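PDB 1YW4: succinylglutamate desuccinylase from Chromobacterium violaceum, which probably hydrolyses N-succinylglutamate to succinate and glutamate in a zinc-dependent reaction, the final step of arginine breakdown by the AST pathway. Local coordinates for residues Asp277-Glu280 with Asn281-Leu285; Ala178-Arg182 with Cys183-Ala187; Ser6-Gln9 with His10-Ser14; Leu91-Arg95 with Gln96-Tyr100. All blocks are in the same frame, centred on the assembly; numbering follows the deposited sequence.

Contact 1: residues Asp277-Glu280 with Asn281-Leu285; sequences DSVE and NFTLL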
loop_
_atom_site.group_PDB
_atom_site.type_symbol
_atom_site.label_atom_id
_atom_site.label_comp_id
_atom_site.label_asym_id
_atom_site.label_seq_id
_atom_site.Cartn_x
_atom_site.Cartn_y
_atom_site.Cartn_z
ATOM N N ASP A 277 -20.769 -6.598 18.576
ATOM C CA ASP A 277 -21.507 -7.192 17.467
ATOM C C ASP A 277 -21.994 -6.139 16.479
ATOM O O ASP A 277 -22.222 -6.434 15.307
ATOM C CB ASP A 277 -22.705 -7.983 17.995
ATOM C CG ASP A 277 -23.343 -8.851 16.929
ATOM O OD1 ASP A 277 -22.728 -9.870 16.542
ATOM O OD2 ASP A 277 -24.457 -8.515 16.472
ATOM N N SER A 278 -22.150 -4.909 16.957
ATOM C CA SER A 278 -22.617 -3.813 16.117
ATOM C C SER A 278 -21.487 -2.890 15.667
ATOM O O SER A 278 -21.741 -1.758 15.254
ATOM C CB SER A 278 -23.652 -2.983 16.874
ATOM O OG SER A 278 -23.034 -2.263 17.930
ATOM N N VAL A 279 -20.243 -3.354 15.752
ATOM C CA VAL A 279 -19.107 -2.527 15.340
ATOM C C VAL A 279 -19.305 -1.999 13.917
ATOM O O VAL A 279 -19.669 -2.752 13.013
ATOM C CB VAL A 279 -17.770 -3.321 15.415
ATOM C CG1 VAL A 279 -17.820 -4.531 14.502
ATOM C CG2 VAL A 279 -16.604 -2.414 15.041
ATOM N N GLU A 280 -19.070 -0.705 13.722
ATOM C CA GLU A 280 -19.236 -0.085 12.407
ATOM C C GLU A 280 -18.125 -0.464 11.436
ATOM O O GLU A 280 -17.005 -0.769 11.846
ATOM C CB GLU A 280 -19.280 1.443 12.536
ATOM C CG GLU A 280 -20.544 1.986 13.186
ATOM C CD GLU A 280 -20.552 3.499 13.298
ATOM O OE1 GLU A 280 -21.594 4.052 13.705
ATOM O OE2 GLU A 280 -19.525 4.138 12.985
ATOM N N ASN A 281 -18.442 -0.440 10.143
ATOM C CA ASN A 281 -17.446 -0.754 9.130
ATOM C C ASN A 281 -16.405 0.358 9.112
ATOM O O ASN A 281 -16.717 1.522 9.386
ATOM C CB ASN A 281 -18.074 -0.861 7.734
ATOM C CG ASN A 281 -18.841 -2.149 7.531
ATOM O OD1 ASN A 281 -18.316 -3.242 7.763
ATOM N ND2 ASN A 281 -20.093 -2.031 7.080
ATOM N N PHE A 282 -15.176 -0.019 8.778
ATOM C CA PHE A 282 -14.039 0.895 8.703
ATOM C C PHE A 282 -13.595 1.382 10.073
ATOM O O PHE A 282 -12.917 2.402 10.188
ATOM C CB PHE A 282 -14.367 2.083 7.794
ATOM C CG PHE A 282 -14.500 1.713 6.341
ATOM C CD1 PHE A 282 -13.387 1.313 5.603
ATOM C CD2 PHE A 282 -15.742 1.754 5.712
ATOM C CE1 PHE A 282 -13.512 0.958 4.255
ATOM C CE2 PHE A 282 -15.877 1.402 4.369
ATOM C CZ PHE A 282 -14.764 1.004 3.638
ATOM N N THR A 283 -13.981 0.653 11.117
ATOM C CA THR A 283 -13.572 1.027 12.466
ATOM C C THR A 283 -12.057 0.865 12.562
ATOM O O THR A 283 -11.524 -0.199 12.251
ATOM C CB THR A 283 -14.232 0.134 13.531
ATOM O OG1 THR A 283 -15.633 0.420 13.597
ATOM C CG2 THR A 283 -13.605 0.379 14.895
ATOM N N LEU A 284 -11.377 1.925 12.994
ATOM C CA LEU A 284 -9.922 1.937 13.133
ATOM C C LEU A 284 -9.425 0.991 14.229
ATOM O O LEU A 284 -9.953 0.985 15.343
ATOM C CB LEU A 284 -9.437 3.360 13.447
ATOM C CG LEU A 284 -7.922 3.600 13.532
ATOM C CD1 LEU A 284 -7.359 3.798 12.125
ATOM C CD2 LEU A 284 -7.632 4.849 14.384
ATOM N N LEU A 285 -8.410 0.193 13.906
ATOM C CA LEU A 285 -7.833 -0.747 14.862
ATOM C C LEU A 285 -6.509 -0.192 15.397
ATOM O O LEU A 285 -5.518 -0.135 14.684
ATOM C CB LEU A 285 -7.596 -2.106 14.197
ATOM C CG LEU A 285 -8.790 -3.015 13.856
ATOM C CD1 LEU A 285 -10.126 -2.361 14.215
ATOM C CD2 LEU A 285 -8.729 -3.346 12.382
#
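T283 folds back over a type II beta turn, E280 to T283, and its side chain meets both V279 and the carbonyl of E280. F282, in the third position, takes positive phi (70°); it and T283 both face I308, which makes the end of the turn a G1 beta bulge against strand 307-309. The V279 and T283 side chains cross at a slant. Only one branch of V279, CG2, reaches across, and it lies 3.3 Å from T283 OG1 and 3.8 Å from T283 CB. T283 turns its hydroxyl beside its own backbone N (chi1 -70°), which brings OG1 to the E280 carbonyl, while CG2 remains near V279. E280 sends its extended chain away, so its part is played by CB and the carbonyl. N281 points away from V279 and E280, and the F282 ring leads off from the turn: N281 OD1 accepts from F310 N, and the F282 ring meets F157 and F160 edge-to-face. The N281 side chain lies about 7 Å from that of E214, the predicted active-site residue. E280 O receives two donors from T283: a weak, bent bond from N at 3.4 Å and a short one from OG1 at 2.5 Å, tilted 35° from the carbonyl plane.

Contact 2: residues Ala178-Arg182 with Cys183-Ala187; sequences AWLQR and CGIEA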
loop_
_atom_site.group_PDB
_atom_site.type_symbol
_atom_site.label_atom_id
_atom_site.label_comp_id
_atom_site.label_asym_id
_atom_site.label_seq_id
_atom_site.Cartn_x
_atom_site.Cartn_y
_atom_site.Cartn_z
ATOM N N ALA A 178 -13.353 11.814 -8.363
ATOM C CA ALA A 178 -13.686 13.206 -8.097
ATOM C C ALA A 178 -15.200 13.361 -8.025
ATOM O O ALA A 178 -15.730 13.937 -7.074
ATOM C CB ALA A 178 -13.115 14.094 -9.191
ATOM N N TRP A 179 -15.891 12.833 -9.033
ATOM C CA TRP A 179 -17.351 12.907 -9.091
ATOM C C TRP A 179 -17.960 12.272 -7.847
ATOM O O TRP A 179 -18.939 12.770 -7.291
ATOM C CB TRP A 179 -17.869 12.168 -10.318
ATOM C CG TRP A 179 -19.335 12.334 -10.542
ATOM C CD1 TRP A 179 -19.953 13.378 -11.158
ATOM C CD2 TRP A 179 -20.369 11.408 -10.187
ATOM N NE1 TRP A 179 -21.309 13.161 -11.222
ATOM C CE2 TRP A 179 -21.592 11.958 -10.631
ATOM C CE3 TRP A 179 -20.383 10.166 -9.537
ATOM C CZ2 TRP A 179 -22.820 11.304 -10.450
ATOM C CZ3 TRP A 179 -21.604 9.517 -9.357
ATOM C CH2 TRP A 179 -22.805 10.090 -9.814
ATOM N N LEU A 180 -17.386 11.148 -7.435
ATOM C CA LEU A 180 -17.859 10.445 -6.254
ATOM C C LEU A 180 -17.636 11.314 -5.021
ATOM O O LEU A 180 -18.531 11.465 -4.182
ATOM C CB LEU A 180 -17.118 9.113 -6.096
ATOM C CG LEU A 180 -17.408 8.068 -7.175
ATOM C CD1 LEU A 180 -16.490 6.864 -6.995
ATOM C CD2 LEU A 180 -18.871 7.648 -7.094
ATOM N N GLN A 181 -16.444 11.895 -4.925
ATOM C CA GLN A 181 -16.097 12.754 -3.796
ATOM C C GLN A 181 -17.114 13.881 -3.671
ATOM O O GLN A 181 -17.761 14.031 -2.635
ATOM C CB GLN A 181 -14.698 13.348 -3.982
ATOM C CG GLN A 181 -14.171 14.071 -2.755
ATOM C CD GLN A 181 -12.857 14.772 -3.017
ATOM O OE1 GLN A 181 -12.094 15.047 -2.091
ATOM N NE2 GLN A 181 -12.589 15.076 -4.283
ATOM N N ARG A 182 -17.246 14.679 -4.724
ATOM C CA ARG A 182 -18.205 15.774 -4.710
ATOM C C ARG A 182 -19.593 15.212 -4.998
ATOM O O ARG A 182 -20.289 15.661 -5.906
ATOM C CB ARG A 182 -17.830 16.839 -5.750
ATOM C CG ARG A 182 -16.797 17.853 -5.258
ATOM C CD ARG A 182 -15.403 17.248 -5.135
ATOM N NE ARG A 182 -14.533 18.007 -4.234
ATOM C CZ ARG A 182 -14.185 19.282 -4.399
ATOM N NH1 ARG A 182 -14.629 19.974 -5.440
ATOM N NH2 ARG A 182 -13.383 19.868 -3.516
ATOM N N CYS A 183 -19.976 14.212 -4.214
ATOM C CA CYS A 183 -21.270 13.561 -4.353
ATOM C C CYS A 183 -21.726 13.086 -2.980
ATOM O O CYS A 183 -22.915 12.864 -2.742
ATOM C CB CYS A 183 -21.146 12.369 -5.296
ATOM S SG CYS A 183 -22.538 11.243 -5.277
ATOM N N GLY A 184 -20.762 12.925 -2.081
ATOM C CA GLY A 184 -21.068 12.475 -0.738
ATOM C C GLY A 184 -20.183 11.328 -0.293
ATOM O O GLY A 184 -19.993 11.122 0.903
ATOM N N ILE A 185 -19.645 10.570 -1.247
ATOM C CA ILE A 185 -18.778 9.447 -0.911
ATOM C C ILE A 185 -17.640 9.981 -0.048
ATOM O O ILE A 185 -16.998 10.968 -0.404
ATOM C CB ILE A 185 -18.189 8.792 -2.178
ATOM C CG1 ILE A 185 -19.322 8.401 -3.135
ATOM C CG2 ILE A 185 -17.377 7.568 -1.799
ATOM C CD1 ILE A 185 -20.348 7.458 -2.517
ATOM N N GLU A 186 -17.393 9.322 1.082
ATOM C CA GLU A 186 -16.359 9.753 2.010
ATOM C C GLU A 186 -15.148 8.829 2.024
ATOM O O GLU A 186 -14.158 9.111 2.699
ATOM C CB GLU A 186 -16.946 9.848 3.423
ATOM C CG GLU A 186 -18.261 10.614 3.496
ATOM C CD GLU A 186 -18.881 10.590 4.881
ATOM O OE1 GLU A 186 -20.053 11.002 5.016
ATOM O OE2 GLU A 186 -18.200 10.164 5.838
ATOM N N ALA A 187 -15.227 7.728 1.282
ATOM C CA ALA A 187 -14.135 6.765 1.221
ATOM C C ALA A 187 -14.344 5.768 0.089
ATOM O O ALA A 187 -15.478 5.500 -0.311
ATOM C CB ALA A 187 -14.019 6.024 2.549
#
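C183 turns back over W179 and L180 where helix 174-181 ends, and R182, the first residue to leave helical geometry, is the centre of an inverse gamma turn. In that turn C183 N bonds weakly to Q181 O. The C183 side chain begins in a tight place: CB sits 3.0 Å from W179 O and 3.0 Å from L180 O, pressed against two carbonyl oxygens of the last helical turn. From CB the sulfur swings opposite the backbone N (chi1 166°), which carries it over the indole of W179. SG ends above the six-membered ring, 4.8 Å from its centroid and 22° off the normal, a sulfur-aromatic contact over the face but at some distance. I232 and A235 of helix 230-241 touch C183, and A235 and L236 touch W179, so the pair lies where helix 174-181 meets helix 230-241; the W179 ring also stacks on Y146 of strand 143-151. Beyond C183 the chain passes through G184, whose backbone angles suit glycine, and turns I185 back to the helix. I185 and L180 lie side by side, pointing the same way, with L180 CB 3.8 Å from I185 CG1; L180 goes on to touch F211 and L213 of strand 209-215. Two further backbone bonds close the helix end before the chain enters strand 187-190. G184 N reaches Q181 O almost straight at 3.2 Å, yet from above the carbonyl plane, whereas I185 N reaches L180 O at 3.3 Å.

Contact 3: residues Ser6-Gln9 with His10-Ser14; sequences SFLQ and HALSS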
loop_
_atom_site.group_PDB
_atom_site.type_symbol
_atom_site.label_atom_id
_atom_site.label_comp_id
_atom_site.label_asym_id
_atom_site.label_seq_id
_atom_site.Cartn_x
_atom_site.Cartn_y
_atom_site.Cartn_z
ATOM N N SER A 6 -45.336 5.342 -11.525
ATOM C CA SER A 6 -44.136 4.813 -10.901
ATOM C C SER A 6 -43.573 3.653 -11.717
ATOM O O SER A 6 -44.248 2.644 -11.925
ATOM C CB SER A 6 -44.448 4.328 -9.482
ATOM O OG SER A 6 -43.343 3.647 -8.899
ATOM N N PHE A 7 -42.330 3.802 -12.164
ATOM C CA PHE A 7 -41.664 2.765 -12.934
ATOM C C PHE A 7 -41.506 1.543 -12.032
ATOM O O PHE A 7 -41.719 0.409 -12.459
ATOM C CB PHE A 7 -40.295 3.266 -13.418
ATOM C CG PHE A 7 -40.379 4.228 -14.588
ATOM C CD1 PHE A 7 -39.843 3.886 -15.823
ATOM C CD2 PHE A 7 -41.017 5.463 -14.459
ATOM C CE1 PHE A 7 -39.933 4.748 -16.920
ATOM C CE2 PHE A 7 -41.114 6.337 -15.555
ATOM C CZ PHE A 7 -40.571 5.975 -16.783
ATOM N N LEU A 8 -41.164 1.788 -10.771
ATOM C CA LEU A 8 -40.969 0.717 -9.809
ATOM C C LEU A 8 -42.219 -0.137 -9.622
ATOM O O LEU A 8 -42.160 -1.367 -9.700
ATOM C CB LEU A 8 -40.515 1.309 -8.463
ATOM C CG LEU A 8 -40.294 0.382 -7.249
ATOM C CD1 LEU A 8 -41.587 0.239 -6.501
ATOM C CD2 LEU A 8 -39.740 -0.987 -7.675
ATOM N N GLN A 9 -43.355 0.515 -9.395
ATOM C CA GLN A 9 -44.607 -0.201 -9.185
ATOM C C GLN A 9 -45.020 -0.987 -10.428
ATOM O O GLN A 9 -45.592 -2.074 -10.330
ATOM C CB GLN A 9 -45.720 0.773 -8.795
ATOM C CG GLN A 9 -46.838 0.096 -8.048
ATOM C CD GLN A 9 -46.318 -0.640 -6.824
ATOM O OE1 GLN A 9 -45.718 -0.041 -5.927
ATOM N NE2 GLN A 9 -46.530 -1.948 -6.792
ATOM N N HIS A 10 -44.743 -0.430 -11.601
ATOM C CA HIS A 10 -45.081 -1.117 -12.837
ATOM C C HIS A 10 -44.313 -2.432 -12.869
ATOM O O HIS A 10 -44.871 -3.474 -13.194
ATOM C CB HIS A 10 -44.693 -0.277 -14.052
ATOM C CG HIS A 10 -44.932 -0.968 -15.356
ATOM N ND1 HIS A 10 -46.187 -1.099 -15.914
ATOM C CD2 HIS A 10 -44.080 -1.603 -16.196
ATOM C CE1 HIS A 10 -46.095 -1.783 -17.041
ATOM N NE2 HIS A 10 -44.828 -2.101 -17.234
ATOM N N ALA A 11 -43.025 -2.356 -12.531
ATOM C CA ALA A 11 -42.132 -3.513 -12.503
ATOM C C ALA A 11 -42.589 -4.557 -11.486
ATOM O O ALA A 11 -42.548 -5.759 -11.755
ATOM C CB ALA A 11 -40.708 -3.061 -12.172
ATOM N N LEU A 12 -43.013 -4.097 -10.314
ATOM C CA LEU A 12 -43.481 -5.009 -9.278
ATOM C C LEU A 12 -44.845 -5.595 -9.621
ATOM O O LEU A 12 -45.066 -6.796 -9.472
ATOM C CB LEU A 12 -43.571 -4.298 -7.928
ATOM C CG LEU A 12 -42.252 -3.978 -7.224
ATOM C CD1 LEU A 12 -42.550 -3.237 -5.929
ATOM C CD2 LEU A 12 -41.489 -5.270 -6.934
ATOM N N SER A 13 -45.756 -4.743 -10.082
ATOM C CA SER A 13 -47.106 -5.181 -10.430
ATOM C C SER A 13 -47.158 -5.833 -11.801
ATOM O O SER A 13 -48.221 -6.257 -12.256
ATOM C CB SER A 13 -48.077 -3.999 -10.384
ATOM O OG SER A 13 -48.230 -3.532 -9.054
ATOM N N SER A 14 -45.995 -5.902 -12.444
ATOM C CA SER A 14 -45.847 -6.509 -13.764
ATOM C C SER A 14 -47.076 -6.312 -14.639
ATOM O O SER A 14 -47.653 -7.279 -15.137
ATOM C CB SER A 14 -45.561 -8.005 -13.617
ATOM O OG SER A 14 -44.446 -8.231 -12.771
#
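L8 and L12, one turn apart, make the apolar part of the contact. Their side chains meet at a slant, methyl to methyl: L8 CD1 is 3.7 Å from L12 CD1, while L8 CD2 rests 3.9 Å from L12 CG. L8 leans along the helix because its CG stands opposite the backbone N (chi1 177°), and L12 leans back to meet it. The side-chain hydrogen bond is on another flank. Q9 bends at chi2 (55°), which carries its amide forward over the next turn, and NE2 donates to S13 OG at 3.2 Å. That bond is nearly straight, and the hydroxyl lies in the amide plane. Capping bonds close the first turn: this is the short helix 7-12, with S6 at its N-cap. S6 OG accepts from Q9 N at 3.2 Å and also bonds D67 OD2 of helix 61-75, whose OD1 takes L8 N; the D67 carboxylate thus joins in holding the helix start. Main-chain bonds run from H10 N to S6 O, A11 N to F7 O and L12 N to L8 O, and the last of the series, S13 N to Q9 O, is a short 2.7 Å. Along this backbone A11 CB packs 3.3 Å from L8 O. Aromatic contacts lie on the side where F7 and H10 project: both rings meet W21 edge-to-face, and H10 also meets W31 with planes at about 45°. S14 then leaves the helix with positive phi.

Contact 4: residues Leu91-Arg95 with Gln96-Tyr100; sequences LDAIR and QGVRY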
loop_
_atom_site.group_PDB
_atom_site.type_symbol
_atom_site.label_atom_id
_atom_site.label_comp_id
_atom_site.label_asym_id
_atom_site.label_seq_id
_atom_site.Cartn_x
_atom_site.Cartn_y
_atom_site.Cartn_z
ATOM N N LEU A 91 -36.230 -8.393 -8.206
ATOM C CA LEU A 91 -37.653 -8.082 -8.051
ATOM C C LEU A 91 -38.377 -8.832 -6.946
ATOM O O LEU A 91 -39.104 -8.228 -6.151
ATOM C CB LEU A 91 -38.394 -8.307 -9.369
ATOM C CG LEU A 91 -38.179 -7.262 -10.468
ATOM C CD1 LEU A 91 -38.796 -7.780 -11.771
ATOM C CD2 LEU A 91 -38.807 -5.932 -10.061
ATOM N N ASP A 92 -38.197 -10.147 -6.904
ATOM C CA ASP A 92 -38.839 -10.968 -5.885
ATOM C C ASP A 92 -38.430 -10.525 -4.490
ATOM O O ASP A 92 -39.275 -10.396 -3.597
ATOM C CB ASP A 92 -38.478 -12.438 -6.102
ATOM C CG ASP A 92 -39.183 -13.033 -7.304
ATOM O OD1 ASP A 92 -40.339 -13.485 -7.145
ATOM O OD2 ASP A 92 -38.592 -13.035 -8.410
ATOM N N ALA A 93 -37.135 -10.274 -4.309
ATOM C CA ALA A 93 -36.631 -9.833 -3.014
ATOM C C ALA A 93 -37.195 -8.458 -2.665
ATOM O O ALA A 93 -37.521 -8.184 -1.509
ATOM C CB ALA A 93 -35.094 -9.791 -3.022
ATOM N N ILE A 94 -37.305 -7.586 -3.659
ATOM C CA ILE A 94 -37.857 -6.256 -3.404
ATOM C C ILE A 94 -39.316 -6.393 -2.978
ATOM O O ILE A 94 -39.730 -5.843 -1.960
ATOM C CB ILE A 94 -37.761 -5.355 -4.658
ATOM C CG1 ILE A 94 -36.281 -5.079 -4.973
ATOM C CG2 ILE A 94 -38.521 -4.029 -4.429
ATOM C CD1 ILE A 94 -36.035 -4.298 -6.272
ATOM N N ARG A 95 -40.092 -7.140 -3.749
ATOM C CA ARG A 95 -41.492 -7.332 -3.425
ATOM C C ARG A 95 -41.663 -7.945 -2.014
ATOM O O ARG A 95 -42.609 -7.604 -1.303
ATOM C CB ARG A 95 -42.140 -8.200 -4.508
ATOM C CG ARG A 95 -43.601 -8.547 -4.281
ATOM C CD ARG A 95 -44.227 -9.120 -5.555
ATOM N NE ARG A 95 -43.287 -9.945 -6.309
ATOM C CZ ARG A 95 -42.824 -9.641 -7.521
ATOM N NH1 ARG A 95 -43.214 -8.529 -8.126
ATOM N NH2 ARG A 95 -41.967 -10.447 -8.128
ATOM N N GLN A 96 -40.730 -8.802 -1.597
ATOM C CA GLN A 96 -40.803 -9.439 -0.272
ATOM C C GLN A 96 -40.126 -8.645 0.855
ATOM O O GLN A 96 -40.329 -8.934 2.038
ATOM C CB GLN A 96 -40.190 -10.846 -0.311
ATOM C CG GLN A 96 -40.879 -11.812 -1.258
ATOM C CD GLN A 96 -42.320 -12.083 -0.870
ATOM O OE1 GLN A 96 -42.599 -12.595 0.220
ATOM N NE2 GLN A 96 -43.249 -11.741 -1.763
ATOM N N GLY A 97 -39.326 -7.652 0.487
ATOM C CA GLY A 97 -38.634 -6.851 1.480
ATOM C C GLY A 97 -37.455 -7.566 2.121
ATOM O O GLY A 97 -37.044 -7.235 3.237
ATOM N N VAL A 98 -36.896 -8.544 1.416
ATOM C CA VAL A 98 -35.768 -9.298 1.948
ATOM C C VAL A 98 -34.489 -9.085 1.132
ATOM O O VAL A 98 -34.549 -8.680 -0.018
ATOM C CB VAL A 98 -36.097 -10.803 1.979
ATOM C CG1 VAL A 98 -37.329 -11.046 2.860
ATOM C CG2 VAL A 98 -36.362 -11.306 0.570
ATOM N N ARG A 99 -33.339 -9.363 1.743
ATOM C CA ARG A 99 -32.056 -9.204 1.071
ATOM C C ARG A 99 -32.017 -10.116 -0.155
ATOM O O ARG A 99 -31.591 -9.704 -1.240
ATOM C CB ARG A 99 -30.918 -9.551 2.030
ATOM C CG ARG A 99 -29.524 -9.274 1.497
ATOM C CD ARG A 99 -28.469 -9.677 2.520
ATOM N NE ARG A 99 -27.110 -9.537 2.010
ATOM C CZ ARG A 99 -26.446 -8.388 1.954
ATOM N NH1 ARG A 99 -27.012 -7.266 2.376
ATOM N NH2 ARG A 99 -25.211 -8.364 1.478
ATOM N N TYR A 100 -32.467 -11.356 0.028
ATOM C CA TYR A 100 -32.525 -12.338 -1.055
ATOM C C TYR A 100 -33.404 -13.509 -0.644
ATOM O O TYR A 100 -33.683 -13.695 0.538
ATOM C CB TYR A 100 -31.122 -12.826 -1.426
ATOM C CG TYR A 100 -30.316 -13.422 -0.290
ATOM C CD1 TYR A 100 -30.591 -14.697 0.200
ATOM C CD2 TYR A 100 -29.263 -12.709 0.281
ATOM C CE1 TYR A 100 -29.829 -15.247 1.232
ATOM C CE2 TYR A 100 -28.497 -13.242 1.308
ATOM C CZ TYR A 100 -28.782 -14.512 1.778
ATOM O OH TYR A 100 -28.009 -15.055 2.781
#
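A93 and V98 form the tight side of this helix end, a Schellman motif closing helix 91-96 with G97 at positive phi (75°). A93 O takes V98 N at 3.0 Å and, weakly, G97 N at 2.7 Å. G97 N also reaches I94 O at 3.1 Å, but from well above that carbonyl plane. The fold-back lays V98 against the last turn. With CG1 anti to the carbonyl carbon (chi1 -60°), V98 CG2 falls between the backbone N and the carbonyl carbon and rests 3.9 Å from A93 CA. A93 CB is hemmed in by backbone, with V98 O only 3.2 Å away and R99 O somewhat farther off. The flank of D92, R95 and Q96 is looser and exposed. Q96 CG does lie close over D92 O, 3.2 Å, but the bend at chi2 turns the amide out past R95, Q96 NE2 passing R95 CG at 4.1 Å; the amide and the guanidinium planes stand 55° apart. R95 bends at chi3, which turns its guanidinium back along the helix, where D92 OD1 lies in plane at the edge in a long salt bridge to R95 NH2, 3.6 Å. Past the turn, R99 extends to H56 and E59, two of the zinc ligands. L91, I94 and R95 lean on helix 7-12, and Y100 touches E121 of helix 120-137.

How the contacts relate
From the N terminus the chain meets contacts 3, 4, 2 and 1 in series; each is a local contact within unbroken chain, so none crosses or encloses another. Contact 3 starts the chain with a short helix, and contact 4 lies against it: L12 O is 2.9 Å from R95 NH1, and A11 and L12 touch L91 and I94. Contact 4 closes helix 91-96 and carries R99 beside the zinc. Contact 2, across the chain's centre from contact 4, closes helix 174-181 before strand 187-190. Contact 1, in the barrel-sandwich hybrid range, opens strand 283-284; its nearest atoms come within about 5 Å of contact 2, without touching.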